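Local structure of aminotransferase (3JTX) at residues A340-L345 with I391-Y395; Q316-V320 with L331-D335; G251-G255 with V282-S286; Q235-T241 with G255-D260. The protein probably catalyses a pyridoxal-phosphate-dependent amino-group transfer, as expected of a class I/II aminotransferase carrying its cofactor as a lysine Schiff base. All blocks are in the same frame, centred on the assembly; numbering follows the deposited sequence. Where two conformers were deposited one is given.

Interaction 1. Residues A340-L345 with I391-Y395; sequences AFARNL and IVSLY
The amide nitrogen of Asn344 is spoken for twice: Asn344 ND2 donates to Tyr395 OH at 3.1 Å, and also to a bridging water, which in turn donates to Leu394 O. The bond to the phenol is fairly straight, 159° at the hydrogen, and the hydroxyl lies close to the amide plane. That plane stands nearly upright to the tyrosine ring, and the two side chains arrive from opposite directions; CG anti to the backbone nitrogen of Asn344 (chi1 -169°) carries the amide across to the hydroxyl. At its other end, Asn344 OD1 accepts from Lys348 one helical turn on. Phe341 CE1 lies over one face of the Tyr395 ring, toward its rim and 3.4 Å from Tyr395 CZ, and the two rings meet obliquely, planes 34° apart. Leu345 splits its two methyls: Leu345 CD1 packs on Ile391 CG1 at 3.6 Å, while Leu345 CD2 meets Leu394 CD1 and the edge of the tyrosine ring. Ile391 CG2 completes the apolar layer against Phe341 CZ, 4.0 Å away. Helix 338-349 is thus joined to the C-terminal end of helix 381-394, next to the small antiparallel sheet of the C-terminal part of the chain. With both amide hydrogens of Asn344 used, the polar end of Tyr395 is tied to helix 338-349 while its ring packs on Phe341 and Leu345, which would probably restrict the ring.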
loop_
_atom_site.group_PDB
_atom_site.type_symbol
_atom_site.label_atom_id
_atom_site.label_comp_id
_atom_site.label_asym_id
_atom_site.label_seq_id
_atom_site.Cartn_x
_atom_site.Cartn_y
_atom_site.Cartn_z
ATOM N N ALA A 340 -33.724 -12.798 -11.813
ATOM C CA ALA A 340 -35.063 -12.301 -12.129
ATOM C C ALA A 340 -35.588 -11.415 -10.991
ATOM O O ALA A 340 -36.268 -10.437 -11.255
ATOM C CB ALA A 340 -36.027 -13.453 -12.411
ATOM N N PHE A 341 -35.236 -11.752 -9.747
ATOM C CA PHE A 341 -35.585 -10.936 -8.569
ATOM C C PHE A 341 -34.992 -9.514 -8.654
ATOM O O PHE A 341 -35.701 -8.519 -8.529
ATOM C CB PHE A 341 -35.099 -11.644 -7.304
ATOM C CG PHE A 341 -35.738 -11.155 -6.040
ATOM C CD1 PHE A 341 -36.984 -11.628 -5.654
ATOM C CD2 PHE A 341 -35.078 -10.264 -5.215
ATOM C CE1 PHE A 341 -37.584 -11.173 -4.474
ATOM C CE2 PHE A 341 -35.657 -9.818 -4.029
ATOM C CZ PHE A 341 -36.911 -10.271 -3.660
ATOM N N ALA A 342 -33.688 -9.430 -8.885
ATOM C CA ALA A 342 -33.020 -8.144 -8.997
ATOM C C ALA A 342 -33.565 -7.342 -10.189
ATOM O O ALA A 342 -33.755 -6.125 -10.091
ATOM C CB ALA A 342 -31.505 -8.327 -9.109
ATOM N N ARG A 343 -33.815 -8.022 -11.303
ATOM C CA ARG A 343 -34.363 -7.372 -12.491
ATOM C C ARG A 343 -35.753 -6.794 -12.224
ATOM O O ARG A 343 -36.049 -5.682 -12.653
ATOM C CB ARG A 343 -34.400 -8.338 -13.673
ATOM C CG ARG A 343 -33.032 -8.508 -14.303
ATOM C CD ARG A 343 -33.030 -9.557 -15.388
ATOM N NE ARG A 343 -31.741 -9.567 -16.068
ATOM C CZ ARG A 343 -31.283 -10.550 -16.837
ATOM N NH1 ARG A 343 -31.979 -11.662 -17.034
ATOM N NH2 ARG A 343 -30.092 -10.417 -17.388
ATOM N N ASN A 344 -36.585 -7.530 -11.505
ATOM C CA ASN A 344 -37.950 -7.056 -11.188
ATOM C C ASN A 344 -37.945 -5.854 -10.227
ATOM O O ASN A 344 -38.689 -4.874 -10.422
ATOM C CB ASN A 344 -38.783 -8.215 -10.633
ATOM C CG ASN A 344 -40.262 -7.890 -10.521
ATOM O OD1 ASN A 344 -40.839 -7.251 -11.399
ATOM N ND2 ASN A 344 -40.887 -8.339 -9.436
ATOM N N LEU A 345 -37.090 -5.898 -9.215
ATOM C CA LEU A 345 -36.993 -4.792 -8.260
ATOM C C LEU A 345 -36.514 -3.513 -8.928
ATOM O O LEU A 345 -36.951 -2.417 -8.560
ATOM C CB LEU A 345 -36.061 -5.139 -7.091
ATOM C CG LEU A 345 -36.533 -6.228 -6.113
ATOM C CD1 LEU A 345 -35.720 -6.137 -4.817
ATOM C CD2 LEU A 345 -37.997 -6.169 -5.842
ATOM N N ILE A 391 -40.569 -3.933 -1.760
ATOM C CA ILE A 391 -40.197 -5.297 -2.144
ATOM C C ILE A 391 -41.347 -6.277 -1.803
ATOM O O ILE A 391 -41.752 -7.090 -2.636
ATOM C CB ILE A 391 -38.862 -5.748 -1.488
ATOM C CG1 ILE A 391 -37.689 -4.931 -2.043
ATOM C CG2 ILE A 391 -38.597 -7.244 -1.731
ATOM C CD1 ILE A 391 -36.397 -4.993 -1.213
ATOM N N VAL A 392 -41.873 -6.176 -0.583
ATOM C CA VAL A 392 -42.951 -7.056 -0.124
ATOM C C VAL A 392 -44.187 -6.968 -1.018
ATOM O O VAL A 392 -44.771 -8.004 -1.375
ATOM C CB VAL A 392 -43.325 -6.785 1.368
ATOM C CG1 VAL A 392 -44.701 -7.375 1.718
ATOM C CG2 VAL A 392 -42.239 -7.325 2.298
ATOM N N SER A 393 -44.587 -5.761 -1.409
ATOM C CA SER A 393 -45.806 -5.638 -2.221
ATOM C C SER A 393 -45.635 -6.242 -3.619
ATOM O O SER A 393 -46.611 -6.675 -4.213
ATOM C CB SER A 393 -46.312 -4.193 -2.304
ATOM O OG SER A 393 -45.332 -3.347 -2.859
ATOM N N LEU A 394 -44.408 -6.290 -4.133
ATOM C CA LEU A 394 -44.141 -6.953 -5.418
ATOM C C LEU A 394 -44.153 -8.484 -5.319
ATOM O O LEU A 394 -44.307 -9.169 -6.343
ATOM C CB LEU A 394 -42.796 -6.513 -5.993
ATOM C CG LEU A 394 -42.656 -5.050 -6.407
ATOM C CD1 LEU A 394 -41.166 -4.715 -6.631
ATOM C CD2 LEU A 394 -43.502 -4.748 -7.647
ATOM N N TYR A 395 -43.993 -9.014 -4.107
ATOM C CA TYR A 395 -43.942 -10.472 -3.888
ATOM C C TYR A 395 -45.092 -10.995 -3.018
ATOM O O TYR A 395 -45.039 -12.111 -2.534
ATOM C CB TYR A 395 -42.533 -10.882 -3.388
ATOM C CG TYR A 395 -41.572 -10.758 -4.536
ATOM C CD1 TYR A 395 -40.945 -9.543 -4.821
ATOM C CD2 TYR A 395 -41.398 -11.813 -5.426
ATOM C CE1 TYR A 395 -40.113 -9.410 -5.933
ATOM C CE2 TYR A 395 -40.572 -11.691 -6.533
ATOM C CZ TYR A 395 -39.953 -10.487 -6.794
ATOM O OH TYR A 395 -39.158 -10.375 -7.905
HETATM O O HOH W 1 -43.802 -8.378 -8.934
#

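Interaction 2. Residues Q316-V320 with L331-D335; sequences QVFDV and LKVPD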
loop_
_atom_site.group_PDB
_atom_site.type_symbol
_atom_site.label_atom_id
_atom_site.label_comp_id
_atom_site.label_asym_id
_atom_site.label_seq_id
_atom_site.Cartn_x
_atom_site.Cartn_y
_atom_site.Cartn_z
ATOM N N GLN A 316 -43.184 -10.749 6.336
ATOM C CA GLN A 316 -44.547 -10.898 5.854
ATOM C C GLN A 316 -44.627 -11.821 4.651
ATOM O O GLN A 316 -45.645 -12.439 4.441
ATOM C CB GLN A 316 -45.144 -9.544 5.471
ATOM C CG GLN A 316 -45.392 -8.610 6.643
ATOM C CD GLN A 316 -45.786 -7.225 6.186
ATOM O OE1 GLN A 316 -46.945 -6.859 6.246
ATOM N NE2 GLN A 316 -44.829 -6.467 5.688
ATOM N N VAL A 317 -43.558 -11.891 3.860
ATOM C CA VAL A 317 -43.550 -12.643 2.600
ATOM C C VAL A 317 -42.365 -13.615 2.502
ATOM O O VAL A 317 -42.504 -14.695 1.933
ATOM C CB VAL A 317 -43.567 -11.661 1.401
ATOM C CG1 VAL A 317 -43.171 -12.346 0.105
ATOM C CG2 VAL A 317 -44.959 -11.020 1.271
ATOM N N PHE A 318 -41.223 -13.256 3.090
ATOM C CA PHE A 318 -39.989 -14.023 2.922
ATOM C C PHE A 318 -39.601 -14.827 4.143
ATOM O O PHE A 318 -39.962 -14.489 5.266
ATOM C CB PHE A 318 -38.837 -13.072 2.574
ATOM C CG PHE A 318 -39.082 -12.289 1.325
ATOM C CD1 PHE A 318 -38.909 -12.879 0.079
ATOM C CD2 PHE A 318 -39.519 -10.976 1.385
ATOM C CE1 PHE A 318 -39.160 -12.168 -1.075
ATOM C CE2 PHE A 318 -39.760 -10.257 0.230
ATOM C CZ PHE A 318 -39.593 -10.856 -1.004
ATOM N N ASP A 319 -38.830 -15.881 3.896
ATOM C CA ASP A 319 -38.256 -16.700 4.942
ATOM C C ASP A 319 -36.920 -16.064 5.292
ATOM O O ASP A 319 -35.919 -16.292 4.612
ATOM C CB ASP A 319 -38.069 -18.131 4.435
ATOM C CG ASP A 319 -37.507 -19.071 5.491
ATOM O OD1 ASP A 319 -37.391 -18.679 6.677
ATOM O OD2 ASP A 319 -37.176 -20.219 5.119
ATOM N N VAL A 320 -36.917 -15.249 6.341
ATOM C CA VAL A 320 -35.758 -14.423 6.667
ATOM C C VAL A 320 -35.747 -14.135 8.154
ATOM O O VAL A 320 -36.801 -14.102 8.795
ATOM C CB VAL A 320 -35.779 -13.080 5.879
ATOM C CG1 VAL A 320 -37.004 -12.276 6.234
ATOM C CG2 VAL A 320 -34.510 -12.259 6.124
ATOM N N LEU A 331 -30.993 -12.484 1.503
ATOM C CA LEU A 331 -32.404 -12.795 1.356
ATOM C C LEU A 331 -32.659 -13.973 0.408
ATOM O O LEU A 331 -32.292 -13.938 -0.774
ATOM C CB LEU A 331 -33.164 -11.554 0.871
ATOM C CG LEU A 331 -34.683 -11.731 0.782
ATOM C CD1 LEU A 331 -35.279 -11.892 2.192
ATOM C CD2 LEU A 331 -35.350 -10.574 0.034
ATOM N N LYS A 332 -33.298 -15.012 0.935
ATOM C CA LYS A 332 -33.702 -16.162 0.136
ATOM C C LYS A 332 -34.831 -15.760 -0.815
ATOM O O LYS A 332 -35.880 -15.280 -0.384
ATOM C CB LYS A 332 -34.141 -17.322 1.046
ATOM C CG LYS A 332 -34.396 -18.649 0.312
ATOM C CD LYS A 332 -34.846 -19.759 1.290
ATOM C CE LYS A 332 -35.632 -20.868 0.586
ATOM N NZ LYS A 332 -36.049 -21.978 1.515
ATOM N N VAL A 333 -34.586 -15.959 -2.109
ATOM C CA VAL A 333 -35.532 -15.646 -3.159
ATOM C C VAL A 333 -36.549 -16.796 -3.277
ATOM O O VAL A 333 -36.160 -17.940 -3.541
ATOM C CB VAL A 333 -34.806 -15.453 -4.512
ATOM C CG1 VAL A 333 -35.817 -15.267 -5.656
ATOM C CG2 VAL A 333 -33.828 -14.269 -4.408
ATOM N N PRO A 334 -37.846 -16.497 -3.098
ATOM C CA PRO A 334 -38.884 -17.537 -3.109
ATOM C C PRO A 334 -38.801 -18.563 -4.257
ATOM O O PRO A 334 -38.825 -19.769 -3.985
ATOM C CB PRO A 334 -40.172 -16.728 -3.162
ATOM C CG PRO A 334 -39.836 -15.486 -2.362
ATOM C CD PRO A 334 -38.400 -15.181 -2.717
ATOM N N ASP A 335 -38.676 -18.112 -5.504
ATOM C CA ASP A 335 -38.630 -19.049 -6.640
ATOM C C ASP A 335 -37.221 -19.449 -7.053
ATOM O O ASP A 335 -37.049 -20.133 -8.056
ATOM C CB ASP A 335 -39.442 -18.529 -7.841
ATOM C CG ASP A 335 -38.773 -17.361 -8.592
ATOM O OD1 ASP A 335 -37.597 -16.993 -8.349
ATOM O OD2 ASP A 335 -39.459 -16.812 -9.470
HETATM O O HOH W 2 -37.869 -16.365 1.109
HETATM O O HOH W 3 -33.652 -15.191 3.786
#
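Phe318 and Leu331 meet where the loop after helix 294-314 runs past the end of strand 328-332, an outermost strand of the small antiparallel sheet; two waters stand in for direct backbone bonding between them. The apolar part centres on the Phe318 ring. Leu331 CD2 sits over the middle of one face, a CH-pi contact 4.1 Å from the centroid and only 4° off the normal, and Val317 CG1 lies over the opposite face. At the ring edge, Pro334 CD approaches Phe318 CE1 to 3.5 Å. The other leucine methyl, Leu331 CD1, touches both Phe318 CB and Val320 CB, placed there by a chi1 of -176° that swings CG away from the leucine's nitrogen. Beyond the ring, Ile391 and Tyr395 of the C-terminal helix region pack on Phe318.

The polar part runs through water. One molecule accepts from Asp319 N and donates to Lys332 O; a second accepts from Lys332 N and donates to Asp319 O, so both backbone groups of each residue are served. The charged ends lie near one another without forming a salt bridge: Asp319 OD2 stops 4.2 Å from Lys332 NZ.

Interaction 3. Residues G251-G255 with V282-S286; sequences GLRSG and VQRAS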
loop_
_atom_site.group_PDB
_atom_site.type_symbol
_atom_site.label_atom_id
_atom_site.label_comp_id
_atom_site.label_asym_id
_atom_site.label_seq_id
_atom_site.Cartn_x
_atom_site.Cartn_y
_atom_site.Cartn_z
ATOM N N GLY A 251 -12.199 5.743 3.803
ATOM C CA GLY A 251 -11.180 6.581 3.169
ATOM C C GLY A 251 -9.897 6.795 3.976
ATOM O O GLY A 251 -8.895 7.235 3.430
ATOM N N LEU A 252 -9.909 6.477 5.265
ATOM C CA LEU A 252 -8.715 6.648 6.087
ATOM C C LEU A 252 -7.644 5.607 5.747
ATOM O O LEU A 252 -6.454 5.867 5.904
ATOM C CB LEU A 252 -9.078 6.617 7.573
ATOM C CG LEU A 252 -7.965 6.958 8.563
ATOM C CD1 LEU A 252 -7.490 8.422 8.415
ATOM C CD2 LEU A 252 -8.438 6.666 9.984
ATOM N N ARG A 253 -8.081 4.440 5.268
ATOM C CA ARG A 253 -7.208 3.324 4.895
ATOM C C ARG A 253 -6.392 2.934 6.119
ATOM O O ARG A 253 -5.169 3.109 6.126
ATOM C CB ARG A 253 -6.285 3.652 3.693
ATOM C CG ARG A 253 -6.961 4.277 2.487
ATOM C CD ARG A 253 -8.227 3.524 2.029
ATOM N NE ARG A 253 -7.976 2.103 1.802
ATOM C CZ ARG A 253 -8.701 1.083 2.269
ATOM N NH1 ARG A 253 -9.798 1.256 3.001
ATOM N NH2 ARG A 253 -8.328 -0.157 1.974
ATOM N N SER A 254 -7.077 2.418 7.139
ATOM C CA SER A 254 -6.446 2.059 8.403
ATOM C C SER A 254 -7.091 0.855 9.110
ATOM O O SER A 254 -8.309 0.810 9.329
ATOM C CB SER A 254 -6.467 3.272 9.328
ATOM O OG SER A 254 -5.925 2.978 10.602
ATOM N N GLY A 255 -6.245 -0.110 9.475
ATOM C CA GLY A 255 -6.642 -1.210 10.319
ATOM C C GLY A 255 -5.420 -1.788 11.005
ATOM O O GLY A 255 -4.399 -1.102 11.179
ATOM N N VAL A 282 -2.390 9.886 10.215
ATOM C CA VAL A 282 -3.367 8.795 10.133
ATOM C C VAL A 282 -3.265 7.851 11.342
ATOM O O VAL A 282 -4.295 7.382 11.863
ATOM C CB VAL A 282 -3.229 8.025 8.817
ATOM C CG1 VAL A 282 -4.161 6.822 8.790
ATOM C CG2 VAL A 282 -3.531 8.976 7.632
ATOM N N GLN A 283 -2.042 7.603 11.813
ATOM C CA GLN A 283 -1.849 6.862 13.050
ATOM C C GLN A 283 -2.509 7.555 14.255
ATOM O O GLN A 283 -3.144 6.903 15.085
ATOM C CB GLN A 283 -0.369 6.641 13.350
ATOM C CG GLN A 283 0.370 5.755 12.334
ATOM C CD GLN A 283 1.731 5.331 12.866
ATOM O OE1 GLN A 283 1.831 4.808 13.983
ATOM N NE2 GLN A 283 2.784 5.539 12.064
ATOM N N ARG A 284 -2.367 8.875 14.330
ATOM C CA ARG A 284 -2.971 9.643 15.420
ATOM C C ARG A 284 -4.512 9.574 15.382
ATOM O O ARG A 284 -5.165 9.394 16.415
ATOM C CB ARG A 284 -2.512 11.100 15.379
ATOM C CG ARG A 284 -1.000 11.290 15.464
ATOM C CD ARG A 284 -0.476 11.251 16.865
ATOM N NE ARG A 284 0.971 11.434 16.868
ATOM C CZ ARG A 284 1.804 10.888 17.743
ATOM N NH1 ARG A 284 1.353 10.115 18.732
ATOM N NH2 ARG A 284 3.105 11.104 17.625
ATOM N N ALA A 285 -5.072 9.763 14.194
ATOM C CA ALA A 285 -6.513 9.668 13.983
ATOM C C ALA A 285 -7.000 8.267 14.353
ATOM O O ALA A 285 -8.087 8.106 14.920
ATOM C CB ALA A 285 -6.839 9.994 12.520
ATOM N N SER A 286 -6.177 7.258 14.067
ATOM C CA SER A 286 -6.523 5.865 14.338
ATOM C C SER A 286 -6.500 5.543 15.828
ATOM O O SER A 286 -7.389 4.851 16.322
ATOM C CB SER A 286 -5.589 4.917 13.568
ATOM O OG SER A 286 -5.654 5.191 12.164
#
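Ser254 and Ser286 bring their hydroxyls together, Ser254 OG lying 2.7 Å from Ser286 OG at hydrogen-bonding distance. Ser286 OG donates to Val282 O at 2.6 Å, one turn back in its own helix. Its chi1 of -57° leaves OG beside the serine's backbone nitrogen and turned back toward that carbonyl. Val282 O therefore takes two donors, Ser286 N and Ser286 OG, which reach it from opposite faces of the carbonyl plane; the hydroxyl comes in 35° out of that plane.

Beside this polar spot, Leu252 and Val282 reach toward each other tip to tip, with Leu252 CD1 3.7 Å from Val282 CG1. The second leucine methyl, Leu252 CD2, rests against Ser286 OG at 3.8 Å, and Ala285 CB lies more distantly on the CD1 side. Farther out, Leu52 of helix 46-54 touches both Leu252 and Ala285, while Leu71 of helix 69-82 packs against Ser286. From the second subunit Leu59 adds its side chain to Leu252, so the contact borders the dimer interface.

The loop itself leads to the cofactor: the side chain of Arg253 turns away from helix 280-291, and its NH2 hydrogen-bonds to the phosphate oxygen OP3 of the pyridoxal phosphate-modified residue at 245. Tyr62 of the second subunit packs on the same arginine. Leu252 before Arg253 and Ser254 after it both touch helix 280-291, one by packing and the other through its hydroxyl, which would probably steady the backbone that carries the phosphate-binding arginine.

Interaction 4. Residues Q235-T241 with G255-D260; sequences QKLLMFT and GFVAGD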
loop_
_atom_site.group_PDB
_atom_site.type_symbol
_atom_site.label_atom_id
_atom_site.label_comp_id
_atom_site.label_asym_id
_atom_site.label_seq_id
_atom_site.Cartn_x
_atom_site.Cartn_y
_atom_site.Cartn_z
ATOM N N GLN A 235 -0.437 -19.660 17.353
ATOM C CA GLN A 235 0.470 -20.091 16.288
ATOM C C GLN A 235 -0.306 -20.245 14.977
ATOM O O GLN A 235 -1.368 -20.893 14.945
ATOM C CB GLN A 235 1.160 -21.417 16.646
ATOM C CG GLN A 235 2.294 -21.789 15.692
ATOM C CD GLN A 235 2.974 -23.093 16.049
ATOM O OE1 GLN A 235 4.141 -23.111 16.418
ATOM N NE2 GLN A 235 2.249 -24.187 15.938
ATOM N N LYS A 236 0.226 -19.659 13.904
ATOM C CA LYS A 236 -0.362 -19.721 12.566
ATOM C C LYS A 236 -1.784 -19.118 12.476
ATOM O O LYS A 236 -2.574 -19.518 11.615
ATOM C CB LYS A 236 -0.338 -21.154 12.039
ATOM C CG LYS A 236 1.080 -21.713 11.798
ATOM C CD LYS A 236 1.038 -23.057 11.081
ATOM C CE LYS A 236 2.454 -23.518 10.729
ATOM N NZ LYS A 236 2.467 -24.906 10.188
ATOM N N LEU A 237 -2.098 -18.183 13.377
ATOM C CA LEU A 237 -3.369 -17.439 13.380
ATOM C C LEU A 237 -3.100 -15.963 13.206
ATOM O O LEU A 237 -2.246 -15.414 13.887
ATOM C CB LEU A 237 -4.112 -17.592 14.710
ATOM C CG LEU A 237 -4.487 -18.973 15.218
ATOM C CD1 LEU A 237 -5.324 -18.822 16.503
ATOM C CD2 LEU A 237 -5.259 -19.748 14.143
ATOM N N LEU A 238 -3.834 -15.324 12.302
ATOM C CA LEU A 238 -3.783 -13.885 12.133
ATOM C C LEU A 238 -5.202 -13.370 11.927
ATOM O O LEU A 238 -5.933 -13.893 11.095
ATOM C CB LEU A 238 -2.942 -13.509 10.927
ATOM C CG LEU A 238 -1.423 -13.716 11.012
ATOM C CD1 LEU A 238 -0.837 -13.455 9.621
ATOM C CD2 LEU A 238 -0.763 -12.812 12.088
HETATM N N MSE A 239 -5.586 -12.354 12.697
HETATM C CA MSE A 239 -6.819 -11.636 12.443
HETATM C C MSE A 239 -6.508 -10.361 11.663
HETATM O O MSE A 239 -5.492 -9.710 11.895
HETATM C CB MSE A 239 -7.511 -11.288 13.762
HETATM C CG MSE A 239 -6.804 -10.211 14.530
HETATM SE SE MSE A 239 -7.746 -9.504 16.074
HETATM C CE MSE A 239 -9.137 -8.576 15.380
ATOM N N PHE A 240 -7.393 -10.012 10.735
ATOM C CA PHE A 240 -7.282 -8.806 9.938
ATOM C C PHE A 240 -8.510 -7.969 10.241
ATOM O O PHE A 240 -9.654 -8.461 10.153
ATOM C CB PHE A 240 -7.259 -9.164 8.443
ATOM C CG PHE A 240 -6.036 -9.862 8.019
ATOM C CD1 PHE A 240 -5.859 -11.221 8.279
ATOM C CD2 PHE A 240 -5.029 -9.170 7.354
ATOM C CE1 PHE A 240 -4.731 -11.864 7.897
ATOM C CE2 PHE A 240 -3.872 -9.823 6.958
ATOM C CZ PHE A 240 -3.718 -11.177 7.231
ATOM N N THR A 241 -8.305 -6.723 10.655
ATOM C CA THR A 241 -9.430 -5.841 10.840
ATOM C C THR A 241 -9.155 -4.418 10.402
ATOM O O THR A 241 -8.053 -4.101 9.954
ATOM C CB THR A 241 -10.009 -5.923 12.254
ATOM O OG1 THR A 241 -11.313 -5.330 12.237
ATOM C CG2 THR A 241 -9.103 -5.231 13.304
ATOM N N GLY A 255 -6.245 -0.110 9.475
ATOM C CA GLY A 255 -6.642 -1.210 10.319
ATOM C C GLY A 255 -5.420 -1.788 11.005
ATOM O O GLY A 255 -4.399 -1.102 11.179
ATOM N N PHE A 256 -5.519 -3.050 11.393
ATOM C CA PHE A 256 -4.367 -3.767 11.918
ATOM C C PHE A 256 -4.508 -5.255 11.682
ATOM O O PHE A 256 -5.600 -5.733 11.408
ATOM C CB PHE A 256 -4.112 -3.455 13.403
ATOM C CG PHE A 256 -5.162 -3.975 14.360
ATOM C CD1 PHE A 256 -5.108 -5.271 14.848
ATOM C CD2 PHE A 256 -6.186 -3.145 14.802
ATOM C CE1 PHE A 256 -6.061 -5.732 15.765
ATOM C CE2 PHE A 256 -7.134 -3.591 15.722
ATOM C CZ PHE A 256 -7.070 -4.884 16.204
ATOM N N VAL A 257 -3.374 -5.948 11.753
ATOM C CA VAL A 257 -3.302 -7.401 11.737
ATOM C C VAL A 257 -2.702 -7.811 13.088
ATOM O O VAL A 257 -1.851 -7.108 13.637
ATOM C CB VAL A 257 -2.477 -7.922 10.552
ATOM C CG1 VAL A 257 -1.026 -7.398 10.597
ATOM C CG2 VAL A 257 -2.497 -9.445 10.509
ATOM N N ALA A 258 -3.186 -8.905 13.657
ATOM C CA ALA A 258 -2.719 -9.353 14.976
ATOM C C ALA A 258 -2.697 -10.870 15.080
ATOM O O ALA A 258 -3.530 -11.555 14.485
ATOM C CB ALA A 258 -3.595 -8.772 16.078
ATOM N N GLY A 259 -1.754 -11.394 15.852
ATOM C CA GLY A 259 -1.616 -12.832 16.017
ATOM C C GLY A 259 -0.158 -13.245 16.067
ATOM O O GLY A 259 0.677 -12.526 16.630
ATOM N N ASP A 260 0.131 -14.393 15.460
ATOM C CA ASP A 260 1.421 -15.086 15.537
ATOM C C ASP A 260 2.589 -14.126 15.330
ATOM O O ASP A 260 2.794 -13.610 14.220
ATOM C CB ASP A 260 1.436 -16.190 14.463
ATOM C CG ASP A 260 2.649 -17.090 14.538
ATOM O OD1 ASP A 260 3.713 -16.624 14.981
ATOM O OD2 ASP A 260 2.536 -18.264 14.110
#
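Asp260 OD2 takes the backbone N-H of Lys236 at 2.7 Å, in an almost linear bond (176°) that meets the carboxylate on its anti side. With CG anti to the aspartate's nitrogen (chi1 -173°), the group reaches back across the strand ends, while Asp260 OD1 caps Glu262 N at the start of helix 261-274. Next comes Asp260 N to Leu237 O at 3.0 Å. From there the strands pair in antiparallel fashion, their axes 161° apart: Met239 and Ala258 exchange two backbone bonds, as do Thr241 and Phe256, the latter pair with Thr241 N donating to Phe256 O at 3.0 Å. Phe256 N reaches Thr241 O less directly, from above the carbonyl plane. Gly259 lets the strands come close, its CA 3.4 Å from Leu237 O in a CA-H...O contact.

The side chains sort onto two faces. On one, Thr241 CG2 lies over the Phe256 ring, 3.7 Å from the centroid, and Met239, present as selenomethionine, makes an oblique Met-aromatic contact, SE 4.1 Å from Phe256 CE1; its CG also packs on Ala258 CB. On the other, Val257 CG2 sits over the Phe240 ring, 3.9 Å from its centroid, with Leu238 CD2 nearby.

These are neighbouring strands of the seven-stranded mixed sheet of the large domain, as in fold-type I PLP enzymes. Helix 69-82 covers the Phe256 face, whereas helices 100-111 and 261-274 pack on the side of Phe240, Leu238 and Val257; strand 203-207 continues the sheet beyond strand 237-242.

Overall arrangement
Going from the N terminus, interaction 4 comes first: it closes the link between strands 237-242 and 255-259, the stretch that carries the cofactor lysine at 245. Interaction 3 crosses it, sharing Gly255, and ties the end of that link to helix 280-291, so the sheet, the cofactor-bearing connection and the helix are tied together. Helix 294-314 then leads to a distant region. Interaction 2 closes the short loop from 316-320 to strand 328-332, and interaction 1 follows in series, joining helix 338-349 to the chain's C-terminal helix. These last two touch through Val317 and Phe318 on Ile391, Val392 and Tyr395; the centre of interaction 1 lies about 39 Å from that of interaction 3.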